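Local coordinates for protein arylalkylamine N-Acetyltransferase like 5b (Aedes aegypti, PDB 4FD4) that probably catalyses the acyl-CoA-dependent N-acylation of arylalkylamines such as serotonin and dopamine, as a member of the GNAT acetyltransferase family, at residues 45-51 with 96-101; 58-63 with 74-80; 71-75 with 133-138; 85-90 with 108-113; 125-129 with 151-155. One frame throughout, in Å; residues are numbered along the deposited sequence.

Contact 1 (45-51 with 96-101); sequences TLDDERF and TETKKW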
# COMPACT_ATOMS: atom_id res chain seq x y z
N THR A 45 10.08 6.78 8.47
CA THR A 45 10.34 8.18 8.73
C THR A 45 9.03 8.94 8.83
O THR A 45 7.96 8.41 8.49
CB THR A 45 11.16 8.81 7.60
OG1 THR A 45 10.43 8.68 6.37
CG2 THR A 45 12.51 8.13 7.46
N LEU A 46 9.11 10.19 9.28
CA LEU A 46 7.94 11.05 9.39
C LEU A 46 7.32 11.38 8.03
O LEU A 46 6.10 11.50 7.92
CB LEU A 46 8.27 12.34 10.14
CG LEU A 46 7.07 13.21 10.54
CD1 LEU A 46 6.10 12.45 11.43
CD2 LEU A 46 7.50 14.52 11.22
N ASP A 47 8.12 11.53 6.98
CA ASP A 47 7.53 11.86 5.68
C ASP A 47 6.72 10.70 5.06
O ASP A 47 5.71 10.93 4.37
CB ASP A 47 8.49 12.57 4.69
CG ASP A 47 9.91 12.00 4.66
OD1 ASP A 47 10.70 12.48 3.80
OD2 ASP A 47 10.25 11.10 5.46
N ASP A 48 7.15 9.48 5.38
CA ASP A 48 6.47 8.23 5.03
C ASP A 48 5.09 8.24 5.70
O ASP A 48 4.03 8.10 5.06
CB ASP A 48 7.33 7.09 5.59
CG ASP A 48 7.01 5.73 4.98
OD1 ASP A 48 7.94 4.91 4.85
OD2 ASP A 48 5.83 5.48 4.65
N GLU A 49 5.12 8.42 7.02
CA GLU A 49 3.92 8.51 7.81
C GLU A 49 2.96 9.59 7.30
O GLU A 49 1.74 9.36 7.17
CB GLU A 49 4.33 8.82 9.25
CG GLU A 49 3.24 8.72 10.26
CD GLU A 49 3.81 8.68 11.67
OE1 GLU A 49 4.34 7.62 12.08
OE2 GLU A 49 3.75 9.72 12.34
N ARG A 50 3.49 10.76 7.00
CA ARG A 50 2.66 11.84 6.48
C ARG A 50 1.96 11.44 5.19
O ARG A 50 0.79 11.77 4.97
CB ARG A 50 3.47 13.11 6.25
CG ARG A 50 2.63 14.31 5.84
CD ARG A 50 3.43 15.60 5.81
NE ARG A 50 4.56 15.51 4.89
CZ ARG A 50 5.83 15.41 5.28
NH1 ARG A 50 6.13 15.41 6.57
NH2 ARG A 50 6.79 15.32 4.36
N PHE A 51 2.70 10.76 4.32
CA PHE A 51 2.10 10.27 3.08
C PHE A 51 0.91 9.37 3.39
O PHE A 51 -0.19 9.58 2.89
CB PHE A 51 3.11 9.50 2.24
CG PHE A 51 2.51 8.87 0.99
CD1 PHE A 51 2.25 7.51 0.93
CD2 PHE A 51 2.22 9.65 -0.13
CE1 PHE A 51 1.70 6.92 -0.21
CE2 PHE A 51 1.68 9.07 -1.28
CZ PHE A 51 1.41 7.71 -1.32
N THR A 96 11.82 15.90 -0.60
CA THR A 96 11.32 15.38 0.67
C THR A 96 12.37 15.48 1.78
O THR A 96 13.56 15.66 1.50
CB THR A 96 10.79 13.94 0.51
OG1 THR A 96 9.91 13.62 1.60
CG2 THR A 96 11.94 12.95 0.42
N GLU A 97 11.94 15.37 3.03
CA GLU A 97 12.85 15.57 4.17
C GLU A 97 13.94 14.50 4.29
O GLU A 97 15.10 14.83 4.53
CB GLU A 97 12.08 15.67 5.49
CG GLU A 97 11.28 16.95 5.66
CD GLU A 97 9.83 16.80 5.22
OE1 GLU A 97 9.54 15.84 4.47
OE2 GLU A 97 8.98 17.63 5.61
N THR A 98 13.58 13.23 4.13
CA THR A 98 14.57 12.18 4.34
C THR A 98 14.97 11.49 3.05
O THR A 98 14.19 11.40 2.10
CB THR A 98 14.10 11.11 5.37
OG1 THR A 98 13.10 10.28 4.78
CG2 THR A 98 13.54 11.77 6.63
N LYS A 99 16.20 10.98 3.01
CA LYS A 99 16.64 10.25 1.84
C LYS A 99 15.88 8.93 1.72
O LYS A 99 15.57 8.50 0.62
CB LYS A 99 18.15 10.00 1.85
CG LYS A 99 18.61 9.11 0.68
CD LYS A 99 20.02 9.44 0.21
CE LYS A 99 20.52 8.42 -0.80
NZ LYS A 99 19.57 8.20 -1.93
N LYS A 100 15.58 8.29 2.85
CA LYS A 100 14.89 7.00 2.80
C LYS A 100 13.55 7.11 2.10
O LYS A 100 13.21 6.27 1.25
CB LYS A 100 14.69 6.42 4.20
CG LYS A 100 13.91 5.10 4.18
CD LYS A 100 13.91 4.40 5.53
CE LYS A 100 13.09 3.12 5.48
NZ LYS A 100 13.35 2.21 6.64
N TRP A 101 12.78 8.13 2.47
CA TRP A 101 11.45 8.29 1.87
C TRP A 101 11.57 8.65 0.40
O TRP A 101 10.76 8.20 -0.40
CB TRP A 101 10.57 9.29 2.62
CG TRP A 101 9.20 9.48 1.98
CD1 TRP A 101 8.66 10.65 1.51
CD2 TRP A 101 8.23 8.46 1.71
NE1 TRP A 101 7.41 10.42 0.99
CE2 TRP A 101 7.12 9.08 1.09
CE3 TRP A 101 8.18 7.08 1.93
CZ2 TRP A 101 5.99 8.37 0.70
CZ3 TRP A 101 7.06 6.37 1.53
CH2 TRP A 101 5.98 7.02 0.92
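D48 and W101 bring their CA atoms to within 5.9 Å where the first turn of helix 46-53 meets the N-terminal end of helix 99-115. The polar centre is the buried carboxylate of D47, which takes up two bonds at each oxygen. D47 OD1 accepts from T96 OG1 (2.6 Å) on its anti side and from T98 N (3.0 Å) in a nearly straight bond of 168°. D47 OD2 receives T98 OG1 through its syn lone pair (3.0 Å), and T45 OG1 from within its own segment at 2.6 Å. T98 OG1 also accepts from W101 N as N-cap of helix 99-115, so D47 steadies the capping residue itself. Farther out, R50 NH2 forms a salt bridge to E97 OE1 at 2.8 Å. W101 swings its ring away from its own amide nitrogen (chi1 179°) and lays one face against the other helix: D48 CA makes a CH-pi contact 3.8 Å from the centroid of its six-membered ring, and F51 CB touches W101 CZ2 at 3.5 Å. W101 NE1 is buried without a modelled partner. Behind these residues, D48 OD2 is hydrogen-bonded to Y29 OH, just after helix 17-28, and F51 meets two rings edge-to-face, those of F55 and of H130 on strand 126-134.

Contact 2 (58-63 with 74-80); sequences QGTVVV and GVSIAGP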
# COMPACT_ATOMS: atom_id res chain seq x y z
N GLN A 58 -9.27 11.99 2.86
CA GLN A 58 -9.88 11.65 1.57
C GLN A 58 -10.95 10.55 1.67
O GLN A 58 -11.59 10.21 0.66
CB GLN A 58 -8.81 11.24 0.54
CG GLN A 58 -7.72 12.28 0.35
CD GLN A 58 -6.64 11.85 -0.63
OE1 GLN A 58 -6.91 11.17 -1.62
NE2 GLN A 58 -5.40 12.26 -0.36
N GLY A 59 -11.14 10.01 2.87
CA GLY A 59 -12.14 8.97 3.10
C GLY A 59 -11.83 7.64 2.44
O GLY A 59 -12.75 6.84 2.17
N THR A 60 -10.55 7.37 2.19
CA THR A 60 -10.17 6.10 1.56
C THR A 60 -9.25 5.25 2.45
O THR A 60 -8.48 4.39 1.96
CB THR A 60 -9.58 6.34 0.16
OG1 THR A 60 -8.45 7.20 0.27
CG2 THR A 60 -10.61 7.00 -0.74
N VAL A 61 -9.32 5.50 3.75
CA VAL A 61 -8.65 4.68 4.75
C VAL A 61 -9.70 3.83 5.44
O VAL A 61 -10.64 4.36 6.04
CB VAL A 61 -7.86 5.54 5.76
CG1 VAL A 61 -7.36 4.69 6.91
CG2 VAL A 61 -6.69 6.22 5.06
N VAL A 62 -9.57 2.52 5.31
CA VAL A 62 -10.53 1.60 5.90
C VAL A 62 -9.89 0.92 7.10
O VAL A 62 -8.74 0.48 7.04
CB VAL A 62 -10.99 0.51 4.92
CG1 VAL A 62 -11.98 -0.43 5.61
CG2 VAL A 62 -11.62 1.12 3.68
N VAL A 63 -10.64 0.81 8.19
CA VAL A 63 -10.13 0.18 9.38
C VAL A 63 -11.03 -0.97 9.75
O VAL A 63 -12.24 -0.98 9.44
CB VAL A 63 -10.02 1.16 10.55
CG1 VAL A 63 -8.89 2.18 10.30
CG2 VAL A 63 -11.35 1.87 10.77
N GLY A 74 -7.00 -3.75 12.05
CA GLY A 74 -6.57 -3.86 10.66
C GLY A 74 -6.71 -2.51 9.98
O GLY A 74 -7.48 -1.66 10.44
N VAL A 75 -5.98 -2.30 8.89
CA VAL A 75 -6.09 -1.02 8.17
C VAL A 75 -5.71 -1.22 6.72
O VAL A 75 -4.87 -2.06 6.39
CB VAL A 75 -5.22 0.07 8.83
CG1 VAL A 75 -3.75 -0.39 8.87
CG2 VAL A 75 -5.36 1.47 8.10
N SER A 76 -6.37 -0.47 5.83
CA SER A 76 -6.02 -0.46 4.42
C SER A 76 -6.08 0.97 3.91
O SER A 76 -7.06 1.68 4.15
CB SER A 76 -6.96 -1.34 3.60
OG SER A 76 -6.61 -1.26 2.22
N ILE A 77 -5.05 1.38 3.21
CA ILE A 77 -5.00 2.74 2.71
C ILE A 77 -4.86 2.71 1.20
O ILE A 77 -4.01 2.02 0.64
CB ILE A 77 -3.86 3.54 3.38
CG1 ILE A 77 -4.08 3.54 4.90
CG2 ILE A 77 -3.80 4.96 2.82
CD1 ILE A 77 -3.18 4.45 5.66
N ALA A 78 -5.75 3.45 0.55
CA ALA A 78 -5.80 3.47 -0.92
C ALA A 78 -6.00 4.91 -1.38
O ALA A 78 -6.42 5.77 -0.61
CB ALA A 78 -6.92 2.60 -1.41
N GLY A 79 -5.74 5.17 -2.66
CA GLY A 79 -5.94 6.50 -3.22
C GLY A 79 -5.94 6.38 -4.73
O GLY A 79 -5.57 5.33 -5.26
N PRO A 80 -6.35 7.45 -5.43
CA PRO A 80 -6.38 7.39 -6.89
C PRO A 80 -4.96 7.42 -7.45
O PRO A 80 -4.07 8.00 -6.83
CB PRO A 80 -7.16 8.64 -7.29
CG PRO A 80 -6.91 9.63 -6.14
CD PRO A 80 -6.74 8.77 -4.90
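T60 and A78 are tied twice: T60 OG1 donates to A78 O over 2.6 Å, while A78 N reaches T60 O over a longer 3.2 Å. The hydroxyl can do this because it sits between the backbone N and the carbonyl carbon of its own residue (chi1 58°), on the side of the neighbouring strand. T60 O has a second donor on helix 143-158, so that one carbonyl ties the end of the loop to both strand and helix. The next link is the hydrogen-bonded pair V62 and S76, with V62 N to S76 O at 2.9 Å and S76 N to V62 O at 2.8 Å, both in the carbonyl plane. S76 OG turns elsewhere, chiefly to I131 O. At the flanking non-hydrogen-bonded pairs the chains come closer, the CA atoms of V61 and I77 being 4.6 Å apart and those of V63 and V75 4.4 Å, and all four side chains share one face. V61 and I77 lie side by side and point the same way, V61 CG2 resting on I77 CG1 at 3.7 Å; V61 CG1 reaches diagonally to V75 CG2 at 4.0 Å. This apolar face packs under V20, I23 and L24 of helix 17-28, whereas V62 faces L147 and F150 of helix 143-158. Such an antiparallel hairpin, with helices over both faces, belongs to the central sheet of the GNAT fold.

Contact 3 (71-75 with 133-138); sequences KFIGV and AVDPTY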
# COMPACT_ATOMS: atom_id res chain seq x y z
N LYS A 71 -10.72 -0.79 19.60
CA LYS A 71 -9.35 -0.95 19.13
C LYS A 71 -9.28 -1.28 17.64
O LYS A 71 -10.02 -2.14 17.16
CB LYS A 71 -8.68 -2.07 19.94
CG LYS A 71 -7.34 -2.55 19.41
CD LYS A 71 -6.91 -3.83 20.13
CE LYS A 71 -5.52 -4.29 19.70
NZ LYS A 71 -5.09 -5.50 20.46
N PHE A 72 -8.40 -0.60 16.90
CA PHE A 72 -8.18 -0.97 15.51
C PHE A 72 -7.34 -2.25 15.47
O PHE A 72 -6.43 -2.44 16.28
CB PHE A 72 -7.46 0.15 14.74
CG PHE A 72 -8.31 1.37 14.49
CD1 PHE A 72 -9.69 1.34 14.66
CD2 PHE A 72 -7.72 2.57 14.07
CE1 PHE A 72 -10.46 2.48 14.43
CE2 PHE A 72 -8.48 3.70 13.83
CZ PHE A 72 -9.85 3.66 14.01
N ILE A 73 -7.64 -3.13 14.52
CA ILE A 73 -6.87 -4.36 14.38
C ILE A 73 -6.56 -4.65 12.92
O ILE A 73 -5.96 -5.67 12.59
CB ILE A 73 -7.63 -5.57 14.97
CG1 ILE A 73 -8.99 -5.70 14.28
CG2 ILE A 73 -7.80 -5.39 16.47
CD1 ILE A 73 -9.71 -6.99 14.59
N GLY A 74 -7.00 -3.75 12.05
CA GLY A 74 -6.57 -3.86 10.66
C GLY A 74 -6.71 -2.51 9.98
O GLY A 74 -7.48 -1.66 10.44
N VAL A 75 -5.98 -2.30 8.89
CA VAL A 75 -6.09 -1.02 8.17
C VAL A 75 -5.71 -1.22 6.72
O VAL A 75 -4.87 -2.06 6.39
CB VAL A 75 -5.22 0.07 8.83
CG1 VAL A 75 -3.75 -0.39 8.87
CG2 VAL A 75 -5.36 1.47 8.10
N ALA A 133 -2.96 -4.16 5.96
CA ALA A 133 -2.30 -4.74 7.13
C ALA A 133 -3.30 -5.26 8.16
O ALA A 133 -4.26 -4.57 8.52
CB ALA A 133 -1.34 -3.73 7.75
N VAL A 134 -3.05 -6.47 8.63
CA VAL A 134 -3.94 -7.12 9.57
C VAL A 134 -3.11 -7.56 10.77
O VAL A 134 -2.01 -8.10 10.60
CB VAL A 134 -4.61 -8.35 8.92
CG1 VAL A 134 -5.38 -9.17 9.95
CG2 VAL A 134 -5.53 -7.91 7.78
N ASP A 135 -3.62 -7.31 11.96
CA ASP A 135 -2.97 -7.82 13.17
C ASP A 135 -2.94 -9.35 13.09
O ASP A 135 -3.98 -9.99 13.01
CB ASP A 135 -3.77 -7.37 14.39
CG ASP A 135 -3.10 -7.74 15.70
OD1 ASP A 135 -3.20 -6.92 16.64
OD2 ASP A 135 -2.52 -8.85 15.80
N PRO A 136 -1.73 -9.95 13.08
CA PRO A 136 -1.66 -11.40 12.84
C PRO A 136 -2.25 -12.28 13.95
O PRO A 136 -2.45 -13.48 13.71
CB PRO A 136 -0.15 -11.66 12.69
CG PRO A 136 0.51 -10.54 13.39
CD PRO A 136 -0.40 -9.35 13.25
N THR A 137 -2.53 -11.69 15.12
CA THR A 137 -3.17 -12.44 16.20
C THR A 137 -4.69 -12.52 16.05
O THR A 137 -5.36 -13.22 16.83
CB THR A 137 -2.84 -11.86 17.60
OG1 THR A 137 -3.52 -10.61 17.78
CG2 THR A 137 -1.32 -11.67 17.76
N TYR A 138 -5.24 -11.81 15.08
CA TYR A 138 -6.67 -11.93 14.80
C TYR A 138 -6.87 -12.83 13.59
O TYR A 138 -7.27 -12.37 12.52
CB TYR A 138 -7.32 -10.55 14.59
CG TYR A 138 -7.55 -9.79 15.88
CD1 TYR A 138 -6.51 -9.16 16.53
CD2 TYR A 138 -8.82 -9.73 16.46
CE1 TYR A 138 -6.71 -8.47 17.73
CE2 TYR A 138 -9.03 -9.05 17.66
CZ TYR A 138 -7.97 -8.42 18.28
OH TYR A 138 -8.16 -7.73 19.46
O HOH W 1 -3.19 -7.42 19.32
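I73 spreads two branches over one face of the Y138 ring, the two side chains meeting at about a right angle. Its first torsion (chi1 58°) lodges CG1 between the backbone N and the carbonyl carbon, which brings both arms to bear: I73 CG2 stands over the ring 3.8 Å from the Y138 centroid as a CH-pi contact, and I73 CD1 touches Y138 CD2 at 3.4 Å. L143 of helix 143-158 touches both residues, and Y138 OH is hydrogen-bonded to D66. K71, stretched out along its whole length, brings NZ to the edge of the same ring. A water 2.9 Å from K71 NZ and 2.7 Å from D135 OD1 links lysine and aspartate, whose charged atoms are too far apart for a direct salt bridge; R26 supplies that partner to D135 OD1. The other carboxylate oxygen looks back into its own turn. With CG anti to the backbone N (chi1 -174°), D135 OD2 accepts from T137 N at 2.9 Å and also from T137 OG1, an Asx turn set on a type I beta turn. Three backbone bonds carry the pairing: D135 N to I73 O at 2.9 Å, and a mutual pair between V75 and A133. G74 faces V134 between them. On the other edge of strand 71-81, I73 and G74 both oppose A64 in a classic beta bulge. The turn after strand 126-134 leads into R139 and helix 143-158, the region that in GNAT enzymes binds the pyrophosphate of acyl-CoA.

Contact 4 (85-90 with 108-113); sequences DPDAMV and LALLER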
# COMPACT_ATOMS: atom_id res chain seq x y z
N ASP A 85 1.50 10.60 -12.43
CA ASP A 85 1.82 10.42 -11.02
C ASP A 85 3.27 10.01 -10.78
O ASP A 85 3.92 10.59 -9.93
CB ASP A 85 0.84 9.46 -10.33
CG ASP A 85 -0.50 10.12 -10.03
OD1 ASP A 85 -1.41 9.42 -9.53
OD2 ASP A 85 -0.66 11.33 -10.29
N PRO A 86 3.78 9.03 -11.53
CA PRO A 86 5.20 8.69 -11.35
C PRO A 86 6.17 9.89 -11.42
O PRO A 86 7.05 10.02 -10.56
CB PRO A 86 5.47 7.70 -12.48
CG PRO A 86 4.14 7.02 -12.67
CD PRO A 86 3.11 8.10 -12.46
N ASP A 87 6.02 10.75 -12.42
CA ASP A 87 6.91 11.91 -12.53
C ASP A 87 6.77 12.86 -11.34
O ASP A 87 7.77 13.34 -10.78
CB ASP A 87 6.66 12.66 -13.85
CG ASP A 87 7.11 11.87 -15.07
OD1 ASP A 87 8.10 11.11 -14.96
OD2 ASP A 87 6.48 11.99 -16.14
N ALA A 88 5.54 13.12 -10.93
CA ALA A 88 5.29 13.91 -9.73
C ALA A 88 5.93 13.28 -8.48
O ALA A 88 6.47 13.99 -7.63
CB ALA A 88 3.80 14.12 -9.53
N MET A 89 5.88 11.96 -8.38
CA MET A 89 6.50 11.26 -7.25
C MET A 89 8.00 11.44 -7.27
O MET A 89 8.62 11.63 -6.23
CB MET A 89 6.14 9.77 -7.26
CG MET A 89 4.67 9.51 -6.93
SD MET A 89 4.07 7.94 -7.55
CE MET A 89 4.84 6.82 -6.39
N VAL A 90 8.60 11.37 -8.46
CA VAL A 90 10.05 11.58 -8.57
C VAL A 90 10.43 13.01 -8.13
O VAL A 90 11.42 13.24 -7.39
CB VAL A 90 10.54 11.27 -10.02
CG1 VAL A 90 12.01 11.59 -10.19
CG2 VAL A 90 10.28 9.80 -10.36
N LEU A 108 8.40 3.19 -5.62
CA LEU A 108 6.94 3.15 -5.82
C LEU A 108 6.57 3.70 -7.19
O LEU A 108 5.71 3.14 -7.89
CB LEU A 108 6.23 3.97 -4.74
CG LEU A 108 6.36 3.46 -3.31
CD1 LEU A 108 5.64 4.40 -2.33
CD2 LEU A 108 5.80 2.05 -3.22
N ALA A 109 7.19 4.82 -7.54
CA ALA A 109 7.01 5.42 -8.85
C ALA A 109 7.37 4.42 -9.95
O ALA A 109 6.65 4.30 -10.94
CB ALA A 109 7.86 6.69 -8.97
N LEU A 110 8.48 3.71 -9.79
CA LEU A 110 8.89 2.71 -10.79
C LEU A 110 7.84 1.62 -10.90
O LEU A 110 7.47 1.19 -12.01
CB LEU A 110 10.23 2.09 -10.41
CG LEU A 110 10.66 0.81 -11.15
CD1 LEU A 110 10.81 1.06 -12.64
CD2 LEU A 110 11.96 0.29 -10.56
N LEU A 111 7.35 1.15 -9.75
CA LEU A 111 6.33 0.11 -9.74
C LEU A 111 5.12 0.58 -10.53
O LEU A 111 4.58 -0.15 -11.37
CB LEU A 111 5.95 -0.25 -8.30
CG LEU A 111 7.03 -1.01 -7.52
CD1 LEU A 111 6.78 -0.88 -6.03
CD2 LEU A 111 7.09 -2.47 -7.94
N GLU A 112 4.71 1.82 -10.27
CA GLU A 112 3.49 2.35 -10.88
C GLU A 112 3.68 2.54 -12.38
O GLU A 112 2.80 2.23 -13.18
CB GLU A 112 3.07 3.67 -10.22
CG GLU A 112 1.71 4.14 -10.66
CD GLU A 112 1.25 5.41 -9.97
OE1 GLU A 112 1.59 5.64 -8.78
OE2 GLU A 112 0.52 6.17 -10.63
N ARG A 113 4.85 3.04 -12.75
CA ARG A 113 5.18 3.34 -14.14
C ARG A 113 5.24 2.05 -14.94
O ARG A 113 4.76 1.99 -16.07
CB ARG A 113 6.52 4.06 -14.22
CG ARG A 113 6.69 4.89 -15.49
CD ARG A 113 8.13 5.33 -15.66
NE ARG A 113 8.61 6.22 -14.61
CZ ARG A 113 8.39 7.54 -14.58
NH1 ARG A 113 8.87 8.27 -13.58
NH2 ARG A 113 7.68 8.13 -15.53
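P86 and A109 hold the nearest CA atoms of the two segments, 4.5 Å apart, which belong to an antiparallel helical hairpin of helix 85-95 and helix 99-115. The two short segments run at 169° with axes 8.7 Å apart, and A109, with only a methyl, faces P86 at the point where the CA atoms come nearest. Here the packing is tight. M89 CB meets A109 CB at 3.9 Å, and the methionine chain, bent at its last torsion (chi3 74°), folds M89 CE onto the backbone of the facing helix, 3.3 Å from A109 N and also against L108 CB. E112, extended beyond CG, crosses one side of the pair: OE1 lies by M89 SD, while E112 OE2 lies 3.3 Å from D85 CB and against P86 CD. The D85 carboxylate itself is engaged by Q82 N, where D85 OD1 accepts a bond in the turn before the helix.

Polar and more exposed, the other side depends on one long side chain. R113 lies across the contact, its chain bent at chi3, so that the guanidinium covers P86 with one face and puts an edge toward V90 CG2. P86 CB stands over the centre of that face, 3.6 Å from R113 CZ. Both terminal nitrogens then close on a single oxygen from the same face of its carboxylate, R113 NH2 at 3.1 Å and R113 NH1 at 3.3 Å from D87 OD1.

Contact 5 (125-129 with 151-155); sequences KAYHV and QMDLS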
# COMPACT_ATOMS: atom_id res chain seq x y z
N LYS A 125 -8.14 7.02 -14.60
CA LYS A 125 -7.62 6.86 -13.25
C LYS A 125 -7.95 5.46 -12.72
O LYS A 125 -8.81 4.76 -13.27
CB LYS A 125 -8.18 7.94 -12.30
CG LYS A 125 -9.68 7.89 -12.11
CD LYS A 125 -10.15 8.87 -11.01
CE LYS A 125 -9.40 10.20 -11.09
NZ LYS A 125 -10.25 11.39 -10.73
N ALA A 126 -7.26 5.05 -11.67
CA ALA A 126 -7.49 3.75 -11.07
C ALA A 126 -7.42 3.92 -9.56
O ALA A 126 -6.92 4.94 -9.09
CB ALA A 126 -6.44 2.76 -11.54
N TYR A 127 -7.91 2.94 -8.81
CA TYR A 127 -7.86 3.00 -7.35
C TYR A 127 -6.76 2.07 -6.88
O TYR A 127 -6.80 0.87 -7.13
CB TYR A 127 -9.20 2.55 -6.78
CG TYR A 127 -9.47 2.81 -5.31
CD1 TYR A 127 -9.45 1.77 -4.39
CD2 TYR A 127 -9.83 4.07 -4.86
CE1 TYR A 127 -9.74 1.98 -3.04
CE2 TYR A 127 -10.12 4.30 -3.51
CZ TYR A 127 -10.07 3.26 -2.61
OH TYR A 127 -10.36 3.51 -1.28
N HIS A 128 -5.79 2.63 -6.16
CA HIS A 128 -4.59 1.88 -5.81
C HIS A 128 -4.47 1.64 -4.31
O HIS A 128 -4.38 2.60 -3.54
CB HIS A 128 -3.36 2.61 -6.32
CG HIS A 128 -2.10 1.82 -6.21
ND1 HIS A 128 -1.82 0.76 -7.03
CD2 HIS A 128 -1.04 1.94 -5.37
CE1 HIS A 128 -0.64 0.25 -6.71
NE2 HIS A 128 -0.15 0.95 -5.70
N VAL A 129 -4.50 0.38 -3.90
CA VAL A 129 -4.26 0.04 -2.51
C VAL A 129 -2.77 0.17 -2.22
O VAL A 129 -1.95 -0.58 -2.76
CB VAL A 129 -4.74 -1.40 -2.17
CG1 VAL A 129 -4.50 -1.69 -0.69
CG2 VAL A 129 -6.21 -1.57 -2.49
N GLN A 151 -12.36 -2.39 0.20
CA GLN A 151 -11.75 -1.39 -0.70
C GLN A 151 -12.27 -1.54 -2.13
O GLN A 151 -12.52 -0.54 -2.82
CB GLN A 151 -10.21 -1.47 -0.65
CG GLN A 151 -9.58 -0.92 0.64
CD GLN A 151 -9.54 0.61 0.70
OE1 GLN A 151 -10.35 1.29 0.05
NE2 GLN A 151 -8.59 1.16 1.47
N MET A 152 -12.45 -2.77 -2.59
CA MET A 152 -13.05 -3.00 -3.91
C MET A 152 -14.47 -2.42 -4.01
O MET A 152 -14.79 -1.71 -4.96
CB MET A 152 -13.07 -4.49 -4.24
CG MET A 152 -11.73 -5.08 -4.62
SD MET A 152 -11.79 -6.90 -4.68
CE MET A 152 -10.24 -7.25 -5.51
N ASP A 153 -15.30 -2.75 -3.03
CA ASP A 153 -16.69 -2.30 -3.01
C ASP A 153 -16.79 -0.79 -2.98
O ASP A 153 -17.61 -0.18 -3.68
CB ASP A 153 -17.42 -2.89 -1.79
CG ASP A 153 -17.54 -4.40 -1.86
OD1 ASP A 153 -17.35 -4.95 -2.97
OD2 ASP A 153 -17.82 -5.04 -0.82
N LEU A 154 -15.94 -0.19 -2.15
CA LEU A 154 -15.93 1.25 -1.96
C LEU A 154 -15.48 1.97 -3.22
O LEU A 154 -16.12 2.92 -3.68
CB LEU A 154 -14.99 1.60 -0.79
CG LEU A 154 -14.91 3.08 -0.42
CD1 LEU A 154 -16.28 3.57 0.07
CD2 LEU A 154 -13.85 3.30 0.65
N SER A 155 -14.37 1.51 -3.80
CA SER A 155 -13.86 2.15 -5.01
C SER A 155 -14.92 2.02 -6.10
O SER A 155 -15.17 2.98 -6.84
CB SER A 155 -12.53 1.54 -5.45
OG SER A 155 -12.62 0.14 -5.62
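Y127 leaves its strand with the ring turned opposite its own amide nitrogen (chi1 -167°), and Q151 bends at its second torsion (chi2 -76°) to bring its amide back to the tyrosine hydroxyl. The two belong to a beta-alpha-beta crossover: strand 126-134, helix 143-158 and the parallel neighbouring strand 162-167. The short strand and helix segments run nearly antiparallel, with axes 9.9 Å apart, a gap filled chiefly by the Y127 ring. Y127 OH donates to Q151 OE1 over 2.6 Å, from a position somewhat tilted out of the carbonyl plane. The amide approaches at the edge of the ring, the two planes standing 62° apart. Three contacts hold its rotation, because Q151 NE2 at the same time bonds S76 OG and T60 O on the neighbouring hairpin; a buried glutamine thus has both ends of its amide satisfied and joins helix to sheet. S155, one turn farther along, lies over one face of the tyrosine. S155 CB makes a CH-pi contact 3.5 Å from the Y127 ring centroid and touches Y127 CD1 at 3.3 Å. The ring is further enclosed by F160, which meets it obliquely, and by I163 on the next strand. Toward the other end of the contact V129 offers only light packing, with V129 CG2 4.4 Å from Q151 CB. In GNAT enzymes the two parallel strands joined by this crossover, here 126-134 and 162-167, splay apart farther along, and acyl-CoA binds in the gap. At the margin of the tyrosine, L154 contributes a single methyl, L154 CD2, 4.0 Å from Y127 OH.

How the contacts relate
Contacts 2, 3 and 5 all belong to the central sheet. Contacts 2 and 3 share G74 and V75, each pairing strand 71-81 with a neighbour on a different edge. Contact 5, centred about 9 Å from contact 2, joins it directly: G79 O lies 2.9 Å from H128 N, a probable hydrogen bond. Contacts 1 and 4 are both on helix 99-115, their centres about 16 Å apart, and meet where W101 CH2 lies 4.2 Å from L108 CD1. Contact 4 lies about 29 Å from contact 3 between centres, on the opposite side of the chain's centre. Judging from related GNAT enzymes, acyl-CoA probably binds where strands 126-134 and 162-167 part, its pyrophosphate near the turn that ends contact 3.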